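PDB 4GPS: decapping and exoribonuclease protein 1 from Kluyveromyces lactis, which removes NAD and N7-methylguanosine caps from the 5' end of RNAs and degrades RNA in the 5'-3' direction, using a divalent metal cation. Local coordinates for residues Ser133-Tyr143 against Lys234-Leu245; Thr292-Phe300 against Lys310-Leu321. All coordinates share one frame; numbering follows the deposited sequence.

In the fold
Both contacts belong to the RAI1-like nuclease region, and their centres lie about 18 Å apart. Interaction 2 sits near the middle of the chain and holds the metal-binding Glu293 and Ile294 together with Lys295 and Gln317, which probably bind substrate. Interaction 1 lies farther out, its centre about 22 Å from the chain centre, where the loop 133-143 covers part of helix 233-246. That helix also carries the metal ligand Glu243 and packs on strand 290-297: Leu242 CD2 lies 3.3 Å from Lys295 O, while Thr238 OG1 and Ser296 OG, 3.1 Å apart, are probably hydrogen-bonded. Contacts thus run in sequence from the loop to helix 233-246, strand 290-297 and helix 305-319.

Interaction 1: Ser133-Tyr143 against Lys234-Leu245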
loop_
_atom_site.group_PDB
_atom_site.type_symbol
_atom_site.label_atom_id
_atom_site.label_comp_id
_atom_site.label_asym_id
_atom_site.label_seq_id
_atom_site.Cartn_x
_atom_site.Cartn_y
_atom_site.Cartn_z
ATOM N N SER A 133 -29.295 -6.382 4.240
ATOM C CA SER A 133 -28.276 -7.120 4.999
ATOM C C SER A 133 -26.933 -6.382 4.952
ATOM O O SER A 133 -25.959 -6.821 5.559
ATOM C CB SER A 133 -28.048 -8.494 4.398
ATOM O OG SER A 133 -29.232 -8.955 3.805
ATOM N N PHE A 134 -26.880 -5.290 4.195
ATOM C CA PHE A 134 -25.673 -4.489 4.067
ATOM C C PHE A 134 -25.976 -3.001 4.251
ATOM O O PHE A 134 -25.464 -2.348 5.166
ATOM C CB PHE A 134 -25.029 -4.714 2.698
ATOM C CG PHE A 134 -24.625 -6.137 2.444
ATOM C CD1 PHE A 134 -25.374 -6.946 1.607
ATOM C CD2 PHE A 134 -23.473 -6.669 3.038
ATOM C CE1 PHE A 134 -24.976 -8.261 1.362
ATOM C CE2 PHE A 134 -23.069 -7.997 2.794
ATOM C CZ PHE A 134 -23.814 -8.785 1.961
ATOM N N ILE A 135 -26.822 -2.464 3.386
ATOM C CA ILE A 135 -27.164 -1.052 3.468
ATOM C C ILE A 135 -28.089 -0.743 4.666
ATOM O O ILE A 135 -29.222 -1.243 4.765
ATOM C CB ILE A 135 -27.824 -0.606 2.150
ATOM C CG1 ILE A 135 -26.871 -0.876 0.974
ATOM C CG2 ILE A 135 -28.196 0.871 2.228
ATOM C CD1 ILE A 135 -25.540 -0.088 1.061
ATOM N N GLY A 136 -27.601 0.077 5.584
ATOM C CA GLY A 136 -28.404 0.441 6.743
ATOM C C GLY A 136 -27.856 -0.119 8.045
ATOM O O GLY A 136 -28.276 0.255 9.137
ATOM N N ILE A 137 -26.898 -1.019 7.913
ATOM C CA ILE A 137 -26.277 -1.657 9.045
ATOM C C ILE A 137 -25.312 -0.715 9.732
ATOM O O ILE A 137 -24.510 -0.034 9.093
ATOM C CB ILE A 137 -25.598 -2.936 8.570
ATOM C CG1 ILE A 137 -26.702 -3.955 8.289
ATOM C CG2 ILE A 137 -24.579 -3.442 9.591
ATOM C CD1 ILE A 137 -26.201 -5.292 7.854
ATOM N N ASP A 138 -25.426 -0.654 11.047
ATOM C CA ASP A 138 -24.585 0.205 11.853
ATOM C C ASP A 138 -23.213 -0.440 11.982
ATOM O O ASP A 138 -23.080 -1.451 12.669
ATOM C CB ASP A 138 -25.213 0.389 13.246
ATOM C CG ASP A 138 -24.488 1.441 14.086
ATOM O OD1 ASP A 138 -24.501 2.622 13.691
ATOM O OD2 ASP A 138 -23.905 1.103 15.134
ATOM N N LEU A 139 -22.203 0.140 11.324
ATOM C CA LEU A 139 -20.840 -0.385 11.373
ATOM C C LEU A 139 -20.201 -0.116 12.724
ATOM O O LEU A 139 -19.024 -0.374 12.930
ATOM C CB LEU A 139 -19.964 0.268 10.303
ATOM C CG LEU A 139 -20.329 0.052 8.842
ATOM C CD1 LEU A 139 -19.448 0.917 7.961
ATOM C CD2 LEU A 139 -20.171 -1.404 8.499
ATOM N N THR A 140 -20.985 0.396 13.650
ATOM C CA THR A 140 -20.470 0.734 14.959
ATOM C C THR A 140 -21.038 -0.188 16.039
ATOM O O THR A 140 -20.609 -0.151 17.187
ATOM C CB THR A 140 -20.763 2.241 15.226
ATOM O OG1 THR A 140 -19.521 2.961 15.189
ATOM C CG2 THR A 140 -21.520 2.474 16.545
ATOM N N LYS A 141 -21.989 -1.032 15.648
ATOM C CA LYS A 141 -22.612 -1.976 16.562
ATOM C C LYS A 141 -21.540 -2.926 17.099
ATOM O O LYS A 141 -20.697 -3.412 16.350
ATOM C CB LYS A 141 -23.707 -2.750 15.823
ATOM C CG LYS A 141 -24.584 -3.614 16.691
ATOM C CD LYS A 141 -25.705 -4.217 15.862
ATOM C CE LYS A 141 -26.243 -5.468 16.514
ATOM N NZ LYS A 141 -25.117 -6.407 16.782
ATOM N N GLY A 142 -21.558 -3.172 18.405
ATOM C CA GLY A 142 -20.568 -4.057 19.001
ATOM C C GLY A 142 -19.175 -3.456 19.139
ATOM O O GLY A 142 -18.185 -4.189 19.197
ATOM N N TYR A 143 -19.085 -2.128 19.181
ATOM C CA TYR A 143 -17.794 -1.462 19.330
ATOM C C TYR A 143 -17.338 -1.501 20.789
ATOM O O TYR A 143 -16.134 -1.526 21.075
ATOM C CB TYR A 143 -17.882 -0.011 18.854
ATOM C CG TYR A 143 -16.742 0.874 19.316
ATOM C CD1 TYR A 143 -15.419 0.579 18.989
ATOM C CD2 TYR A 143 -16.994 2.011 20.082
ATOM C CE1 TYR A 143 -14.379 1.395 19.416
ATOM C CE2 TYR A 143 -15.959 2.834 20.512
ATOM C CZ TYR A 143 -14.659 2.525 20.179
ATOM O OH TYR A 143 -13.648 3.354 20.606
ATOM N N LYS A 234 -12.253 4.247 17.126
ATOM C CA LYS A 234 -13.592 4.092 16.569
ATOM C C LYS A 234 -13.550 3.940 15.052
ATOM O O LYS A 234 -14.166 3.023 14.509
ATOM C CB LYS A 234 -14.469 5.288 16.950
ATOM C CG LYS A 234 -15.958 5.066 16.746
ATOM C CD LYS A 234 -16.766 5.454 17.987
ATOM C CE LYS A 234 -18.241 5.081 17.826
ATOM N NZ LYS A 234 -19.115 5.633 18.900
ATOM N N ILE A 235 -12.820 4.830 14.376
ATOM C CA ILE A 235 -12.722 4.796 12.925
ATOM C C ILE A 235 -12.133 3.454 12.498
ATOM O O ILE A 235 -12.632 2.792 11.578
ATOM C CB ILE A 235 -11.826 5.949 12.372
ATOM C CG1 ILE A 235 -12.607 7.255 12.273
ATOM C CG2 ILE A 235 -11.344 5.614 10.963
ATOM C CD1 ILE A 235 -13.085 7.809 13.564
ATOM N N CYS A 236 -11.076 3.047 13.183
ATOM C CA CYS A 236 -10.413 1.785 12.874
ATOM C C CYS A 236 -11.358 0.581 13.081
ATOM O O CYS A 236 -11.369 -0.356 12.279
ATOM C CB CYS A 236 -9.135 1.676 13.713
ATOM S SG CYS A 236 -8.375 0.088 13.697
ATOM N N TYR A 237 -12.175 0.624 14.127
ATOM C CA TYR A 237 -13.131 -0.440 14.389
ATOM C C TYR A 237 -14.249 -0.539 13.342
ATOM O O TYR A 237 -14.664 -1.642 12.993
ATOM C CB TYR A 237 -13.765 -0.263 15.767
ATOM C CG TYR A 237 -14.860 -1.264 16.034
ATOM C CD1 TYR A 237 -14.580 -2.505 16.610
ATOM C CD2 TYR A 237 -16.166 -1.007 15.640
ATOM C CE1 TYR A 237 -15.585 -3.461 16.777
ATOM C CE2 TYR A 237 -17.167 -1.945 15.796
ATOM C CZ TYR A 237 -16.875 -3.166 16.362
ATOM O OH TYR A 237 -17.880 -4.088 16.495
ATOM N N THR A 238 -14.772 0.590 12.855
ATOM C CA THR A 238 -15.847 0.509 11.852
ATOM C C THR A 238 -15.256 -0.086 10.573
ATOM O O THR A 238 -15.978 -0.673 9.768
ATOM C CB THR A 238 -16.522 1.900 11.536
ATOM O OG1 THR A 238 -15.888 2.494 10.400
ATOM C CG2 THR A 238 -16.429 2.853 12.733
ATOM N N GLY A 239 -13.934 0.058 10.413
ATOM C CA GLY A 239 -13.224 -0.509 9.275
ATOM C C GLY A 239 -13.222 -2.037 9.354
ATOM O O GLY A 239 -13.467 -2.713 8.347
ATOM N N PHE A 240 -12.954 -2.587 10.544
ATOM C CA PHE A 240 -12.969 -4.041 10.736
ATOM C C PHE A 240 -14.387 -4.569 10.549
ATOM O O PHE A 240 -14.576 -5.610 9.915
ATOM C CB PHE A 240 -12.455 -4.443 12.127
ATOM C CG PHE A 240 -10.966 -4.316 12.274
ATOM C CD1 PHE A 240 -10.111 -5.044 11.449
ATOM C CD2 PHE A 240 -10.416 -3.428 13.202
ATOM C CE1 PHE A 240 -8.725 -4.888 11.538
ATOM C CE2 PHE A 240 -9.036 -3.258 13.304
ATOM C CZ PHE A 240 -8.186 -3.987 12.470
ATOM N N ALA A 241 -15.376 -3.852 11.090
ATOM C CA ALA A 241 -16.766 -4.252 10.937
ATOM C C ALA A 241 -17.175 -4.263 9.455
ATOM O O ALA A 241 -17.897 -5.153 9.014
ATOM C CB ALA A 241 -17.678 -3.316 11.723
ATOM N N LEU A 242 -16.716 -3.285 8.680
ATOM C CA LEU A 242 -17.081 -3.258 7.263
ATOM C C LEU A 242 -16.509 -4.501 6.551
ATOM O O LEU A 242 -17.234 -5.183 5.817
ATOM C CB LEU A 242 -16.601 -1.958 6.587
ATOM C CG LEU A 242 -16.802 -1.928 5.064
ATOM C CD1 LEU A 242 -18.291 -1.966 4.710
ATOM C CD2 LEU A 242 -16.183 -0.692 4.512
ATOM N N GLU A 243 -15.229 -4.802 6.778
ATOM C CA GLU A 243 -14.603 -5.989 6.182
ATOM C C GLU A 243 -15.375 -7.240 6.642
ATOM O O GLU A 243 -15.708 -8.130 5.843
ATOM C CB GLU A 243 -13.132 -6.075 6.620
ATOM C CG GLU A 243 -12.278 -4.977 5.960
ATOM C CD GLU A 243 -10.928 -4.727 6.614
ATOM O OE1 GLU A 243 -10.237 -3.767 6.182
ATOM O OE2 GLU A 243 -10.559 -5.482 7.546
ATOM N N ASP A 244 -15.681 -7.280 7.933
ATOM C CA ASP A 244 -16.411 -8.397 8.526
ATOM C C ASP A 244 -17.729 -8.663 7.797
ATOM O O ASP A 244 -18.033 -9.795 7.434
ATOM C CB ASP A 244 -16.695 -8.101 9.995
ATOM C CG ASP A 244 -16.674 -9.348 10.849
ATOM O OD1 ASP A 244 -17.409 -10.309 10.521
ATOM O OD2 ASP A 244 -15.921 -9.363 11.854
ATOM N N LEU A 245 -18.503 -7.602 7.596
ATOM C CA LEU A 245 -19.790 -7.654 6.902
ATOM C C LEU A 245 -19.714 -8.062 5.397
ATOM O O LEU A 245 -20.602 -8.746 4.902
ATOM C CB LEU A 245 -20.470 -6.274 7.054
ATOM C CG LEU A 245 -21.793 -5.989 6.340
ATOM C CD1 LEU A 245 -22.923 -6.815 7.015
ATOM C CD2 LEU A 245 -22.089 -4.479 6.401
#
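Helix 233-246, which carries the metal ligand Glu243, is covered here by the irregular loop 133-143, a run of beta turns that meets it through Leu139, Tyr143 and Phe134. At the N-terminal end of the helix segment, Tyr143 CA sits over one face of the Tyr237 ring, 3.8 Å from its centroid, a CH-pi contact. The two rings are oblique, planes at 58°, with Tyr143 CD1 3.5 Å from Tyr237 CG. With CG anti to the backbone N (chi1 164°), the Tyr143 ring also reaches Lys234, whose aliphatic chain crosses it at about a right angle, CD lying 3.7 Å from Tyr143 CE2. An alanine in place of Tyr143 would keep the CA over Tyr237 but would probably leave the Lys234 chain without its aromatic partner and open a gap beside Tyr237 CG.

The Tyr237 hydroxyl enters the type II turn Thr140-Tyr143, where OH is 2.9 Å from Lys141 O and 2.7 Å from Gly142 O; its single proton could serve either carbonyl. In this RAI1-like nuclease fold the loop is also tied to Asn336 and Leu338 by backbone hydrogen bonds. Midway along, Leu139 points at the helix: its carbonyl O receives a CA-H...O contact from Thr238 CA, and CD2 packs on Leu242. Farther on, Leu245 turns both methyls toward the Phe134-Ile137 turn, CD1 meeting Ile137 CD1 tip to tip at 3.7 Å. Phe134 presents its ring edge to Leu245 O, with CE2 3.3 Å away, and its ring meets that of Trp125.

Interaction 2: Thr292-Phe300 against Lys310-Leu321; sequences TEIKSSVHF and KLLRMWIQTNLL
The Phe300 ring takes Leu311 CD2 on one face, 3.6 Å from its centroid and 17° off the normal, a CH-pi contact; on the opposite face lies Val298 O, offset toward the rim. Lys310 CD stands at the ring edge, 4.2 Å from Phe300 CE2, and the methyl of Met314 approaches obliquely. His307 meets the same ring edge-to-face.

Farther along, the carboxylate of Glu293 and the amide of Gln317 approach from the strand and the helix, their planes 77° apart. Glu293 OE2 is engaged by a salt bridge with Arg182, and about it gather Thr318 CG2, at 3.5 Å, and Leu321 CD1. Glu293 CB already points toward the helix, and the chain bends at chi2. Strand 290-297, helix 305-319 and strand 325-331 form a beta-alpha-beta unit of the PD-(D/E)XK nuclease core, and the strand and helix segments run nearly antiparallel at 161°, their axes 10.6 Å apart. Alternate strand residues, Glu293, Lys295 and Ser297, turn their side chains to the helix. Between them Ile294, another metal-binding residue, points away, toward the side where Leu242 packs.

Lys295 lies alongside Met314, the two chains running opposite ways, with its CG 3.9 Å from Met314 CE; it bends at chi2, is straight beyond, and brings its amine close to the Gln317 amide. Gln317, extended beyond CG, thus reaches across to both Glu293 and Lys295; Gln317 and Lys295 probably both bind substrate, as in relatives. A citrate, probably from the crystallisation liquor, lies near the Gln317 side chain and is hydrogen-bonded by Arg313.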
loop_
_atom_site.group_PDB
_atom_site.type_symbol
_atom_site.label_atom_id
_atom_site.label_comp_id
_atom_site.label_asym_id
_atom_site.label_seq_id
_atom_site.Cartn_x
_atom_site.Cartn_y
_atom_site.Cartn_z
ATOM N N THR A 292 -9.807 -7.692 -4.010
ATOM C CA THR A 292 -10.656 -6.536 -3.719
ATOM C C THR A 292 -10.308 -6.005 -2.308
ATOM O O THR A 292 -10.496 -6.693 -1.299
ATOM C CB THR A 292 -12.137 -6.965 -3.804
ATOM O OG1 THR A 292 -12.391 -7.435 -5.137
ATOM C CG2 THR A 292 -13.096 -5.785 -3.451
ATOM N N GLU A 293 -9.759 -4.793 -2.264
ATOM C CA GLU A 293 -9.337 -4.153 -1.026
ATOM C C GLU A 293 -10.486 -3.254 -0.561
ATOM O O GLU A 293 -10.976 -2.390 -1.301
ATOM C CB GLU A 293 -8.049 -3.348 -1.264
ATOM C CG GLU A 293 -7.020 -4.138 -2.075
ATOM C CD GLU A 293 -5.588 -3.823 -1.713
ATOM O OE1 GLU A 293 -5.277 -3.822 -0.508
ATOM O OE2 GLU A 293 -4.769 -3.590 -2.625
ATOM N N ILE A 294 -10.910 -3.509 0.668
ATOM C CA ILE A 294 -12.023 -2.847 1.314
ATOM C C ILE A 294 -11.607 -1.629 2.154
ATOM O O ILE A 294 -10.706 -1.706 2.996
ATOM C CB ILE A 294 -12.752 -3.891 2.184
ATOM C CG1 ILE A 294 -13.168 -5.051 1.268
ATOM C CG2 ILE A 294 -13.938 -3.258 2.953
ATOM C CD1 ILE A 294 -13.855 -6.162 1.972
ATOM N N LYS A 295 -12.263 -0.504 1.893
ATOM C CA LYS A 295 -11.984 0.745 2.611
ATOM C C LYS A 295 -13.284 1.298 3.205
ATOM O O LYS A 295 -14.350 1.273 2.562
ATOM C CB LYS A 295 -11.357 1.796 1.672
ATOM C CG LYS A 295 -9.970 1.457 1.164
ATOM C CD LYS A 295 -8.939 1.468 2.295
ATOM C CE LYS A 295 -7.575 1.136 1.787
ATOM N NZ LYS A 295 -6.573 1.115 2.868
ATOM N N SER A 296 -13.176 1.766 4.439
ATOM C CA SER A 296 -14.285 2.366 5.161
ATOM C C SER A 296 -14.106 3.885 5.042
ATOM O O SER A 296 -13.029 4.403 5.303
ATOM C CB SER A 296 -14.219 1.951 6.627
ATOM O OG SER A 296 -15.229 2.583 7.381
ATOM N N SER A 297 -15.151 4.610 4.654
ATOM C CA SER A 297 -15.003 6.057 4.524
ATOM C C SER A 297 -16.288 6.856 4.730
ATOM O O SER A 297 -17.397 6.331 4.727
ATOM C CB SER A 297 -14.454 6.374 3.125
ATOM O OG SER A 297 -13.978 7.696 3.021
ATOM N N VAL A 298 -16.119 8.148 4.913
ATOM C CA VAL A 298 -17.260 9.030 5.015
ATOM C C VAL A 298 -17.228 9.629 3.571
ATOM O O VAL A 298 -16.170 9.584 2.924
ATOM C CB VAL A 298 -16.968 10.047 6.146
ATOM C CG1 VAL A 298 -16.622 11.378 5.605
ATOM C CG2 VAL A 298 -18.106 10.049 7.131
ATOM N N HIS A 299 -18.342 10.124 3.027
ATOM C CA HIS A 299 -18.301 10.694 1.668
ATOM C C HIS A 299 -17.136 11.684 1.491
ATOM O O HIS A 299 -16.826 12.473 2.380
ATOM C CB HIS A 299 -19.654 11.330 1.284
ATOM C CG HIS A 299 -20.673 10.321 0.817
ATOM N ND1 HIS A 299 -20.553 9.637 -0.382
ATOM C CD2 HIS A 299 -21.790 9.835 1.413
ATOM C CE1 HIS A 299 -21.550 8.775 -0.498
ATOM N NE2 HIS A 299 -22.313 8.874 0.576
ATOM N N PHE A 300 -16.485 11.607 0.331
ATOM C CA PHE A 300 -15.300 12.411 0.047
ATOM C C PHE A 300 -15.484 13.881 -0.166
ATOM O O PHE A 300 -16.398 14.304 -0.865
ATOM C CB PHE A 300 -14.568 11.855 -1.172
ATOM C CG PHE A 300 -13.936 10.524 -0.931
ATOM C CD1 PHE A 300 -14.248 9.426 -1.750
ATOM C CD2 PHE A 300 -13.058 10.346 0.134
ATOM C CE1 PHE A 300 -13.696 8.170 -1.505
ATOM C CE2 PHE A 300 -12.496 9.083 0.388
ATOM C CZ PHE A 300 -12.823 7.998 -0.434
ATOM N N LYS A 310 -5.822 10.385 1.668
ATOM C CA LYS A 310 -6.364 9.034 1.693
ATOM C C LYS A 310 -6.572 8.488 0.266
ATOM O O LYS A 310 -6.197 7.351 -0.024
ATOM C CB LYS A 310 -7.678 9.001 2.499
ATOM C CG LYS A 310 -8.368 7.679 2.446
ATOM C CD LYS A 310 -9.714 7.690 3.163
ATOM C CE LYS A 310 -9.578 7.774 4.672
ATOM N NZ LYS A 310 -10.943 7.755 5.286
ATOM N N LEU A 311 -7.157 9.298 -0.614
ATOM C CA LEU A 311 -7.382 8.897 -2.003
ATOM C C LEU A 311 -6.039 8.608 -2.689
ATOM O O LEU A 311 -5.892 7.583 -3.356
ATOM C CB LEU A 311 -8.147 9.985 -2.761
ATOM C CG LEU A 311 -9.595 10.168 -2.274
ATOM C CD1 LEU A 311 -10.103 11.500 -2.744
ATOM C CD2 LEU A 311 -10.496 9.033 -2.782
ATOM N N LEU A 312 -5.044 9.475 -2.494
ATOM C CA LEU A 312 -3.744 9.240 -3.117
ATOM C C LEU A 312 -3.117 7.953 -2.577
ATOM O O LEU A 312 -2.582 7.143 -3.330
ATOM C CB LEU A 312 -2.799 10.429 -2.871
ATOM C CG LEU A 312 -1.353 10.301 -3.372
ATOM C CD1 LEU A 312 -1.377 10.184 -4.912
ATOM C CD2 LEU A 312 -0.489 11.493 -2.888
ATOM N N ARG A 313 -3.214 7.748 -1.271
ATOM C CA ARG A 313 -2.635 6.576 -0.642
ATOM C C ARG A 313 -3.293 5.317 -1.196
ATOM O O ARG A 313 -2.636 4.325 -1.497
ATOM C CB ARG A 313 -2.818 6.688 0.877
ATOM C CG ARG A 313 -1.665 6.120 1.682
ATOM C CD ARG A 313 -1.764 6.425 3.177
ATOM N NE ARG A 313 -0.483 6.118 3.818
ATOM C CZ ARG A 313 -0.075 4.882 4.032
ATOM N NH1 ARG A 313 -0.858 3.889 3.679
ATOM N NH2 ARG A 313 1.123 4.632 4.514
ATOM N N MET A 314 -4.601 5.403 -1.364
ATOM C CA MET A 314 -5.446 4.327 -1.876
ATOM C C MET A 314 -4.942 3.963 -3.292
ATOM O O MET A 314 -4.738 2.792 -3.639
ATOM C CB MET A 314 -6.872 4.873 -1.953
ATOM C CG MET A 314 -7.971 3.938 -1.735
ATOM S SD MET A 314 -9.552 4.837 -1.542
ATOM C CE MET A 314 -9.495 5.252 0.245
ATOM N N TRP A 315 -4.781 4.990 -4.116
ATOM C CA TRP A 315 -4.289 4.802 -5.453
ATOM C C TRP A 315 -2.905 4.132 -5.402
ATOM O O TRP A 315 -2.682 3.158 -6.113
ATOM C CB TRP A 315 -4.183 6.157 -6.158
ATOM C CG TRP A 315 -3.528 6.076 -7.515
ATOM C CD1 TRP A 315 -4.109 5.656 -8.693
ATOM C CD2 TRP A 315 -2.160 6.341 -7.817
ATOM N NE1 TRP A 315 -3.182 5.637 -9.694
ATOM C CE2 TRP A 315 -1.975 6.053 -9.192
ATOM C CE3 TRP A 315 -1.062 6.788 -7.059
ATOM C CZ2 TRP A 315 -0.731 6.204 -9.830
ATOM C CZ3 TRP A 315 0.180 6.933 -7.697
ATOM C CH2 TRP A 315 0.329 6.641 -9.068
ATOM N N ILE A 316 -1.974 4.644 -4.584
ATOM C CA ILE A 316 -0.636 4.037 -4.526
ATOM C C ILE A 316 -0.755 2.599 -4.070
ATOM O O ILE A 316 -0.074 1.721 -4.587
ATOM C CB ILE A 316 0.272 4.726 -3.532
ATOM C CG1 ILE A 316 0.468 6.185 -3.945
ATOM C CG2 ILE A 316 1.611 3.976 -3.448
ATOM C CD1 ILE A 316 1.031 7.029 -2.840
ATOM N N GLN A 317 -1.643 2.370 -3.109
ATOM C CA GLN A 317 -1.852 1.035 -2.561
ATOM C C GLN A 317 -2.259 -0.012 -3.601
ATOM O O GLN A 317 -1.658 -1.081 -3.674
ATOM C CB GLN A 317 -2.870 1.101 -1.429
ATOM C CG GLN A 317 -3.345 -0.216 -0.940
ATOM C CD GLN A 317 -4.557 -0.091 -0.018
ATOM O OE1 GLN A 317 -5.206 -1.084 0.300
ATOM N NE2 GLN A 317 -4.858 1.124 0.415
ATOM N N THR A 318 -3.251 0.276 -4.425
ATOM C CA THR A 318 -3.642 -0.719 -5.404
ATOM C C THR A 318 -2.738 -0.690 -6.615
ATOM O O THR A 318 -2.468 -1.737 -7.222
ATOM C CB THR A 318 -5.108 -0.576 -5.833
ATOM O OG1 THR A 318 -5.379 0.768 -6.198
ATOM C CG2 THR A 318 -6.034 -0.992 -4.680
ATOM N N ASN A 319 -2.214 0.488 -6.940
ATOM C CA ASN A 319 -1.334 0.575 -8.093
ATOM C C ASN A 319 -0.046 -0.230 -7.953
ATOM O O ASN A 319 0.563 -0.575 -8.952
ATOM C CB ASN A 319 -0.986 2.018 -8.418
ATOM C CG ASN A 319 -0.485 2.166 -9.824
ATOM O OD1 ASN A 319 0.687 2.357 -10.053
ATOM N ND2 ASN A 319 -1.384 2.040 -10.781
ATOM N N LEU A 320 0.379 -0.521 -6.724
ATOM C CA LEU A 320 1.591 -1.331 -6.516
ATOM C C LEU A 320 1.348 -2.840 -6.771
ATOM O O LEU A 320 2.281 -3.652 -6.734
ATOM C CB LEU A 320 2.127 -1.143 -5.083
ATOM C CG LEU A 320 2.869 0.149 -4.770
ATOM C CD1 LEU A 320 2.839 0.280 -3.307
ATOM C CD2 LEU A 320 4.319 0.151 -5.322
ATOM N N LEU A 321 0.107 -3.222 -7.017
ATOM C CA LEU A 321 -0.210 -4.628 -7.271
ATOM C C LEU A 321 -0.491 -4.881 -8.744
ATOM O O LEU A 321 -0.781 -3.959 -9.515
ATOM C CB LEU A 321 -1.449 -5.056 -6.482
ATOM C CG LEU A 321 -1.388 -4.765 -4.988
ATOM C CD1 LEU A 321 -2.731 -5.072 -4.367
ATOM C CD2 LEU A 321 -0.293 -5.603 -4.361
#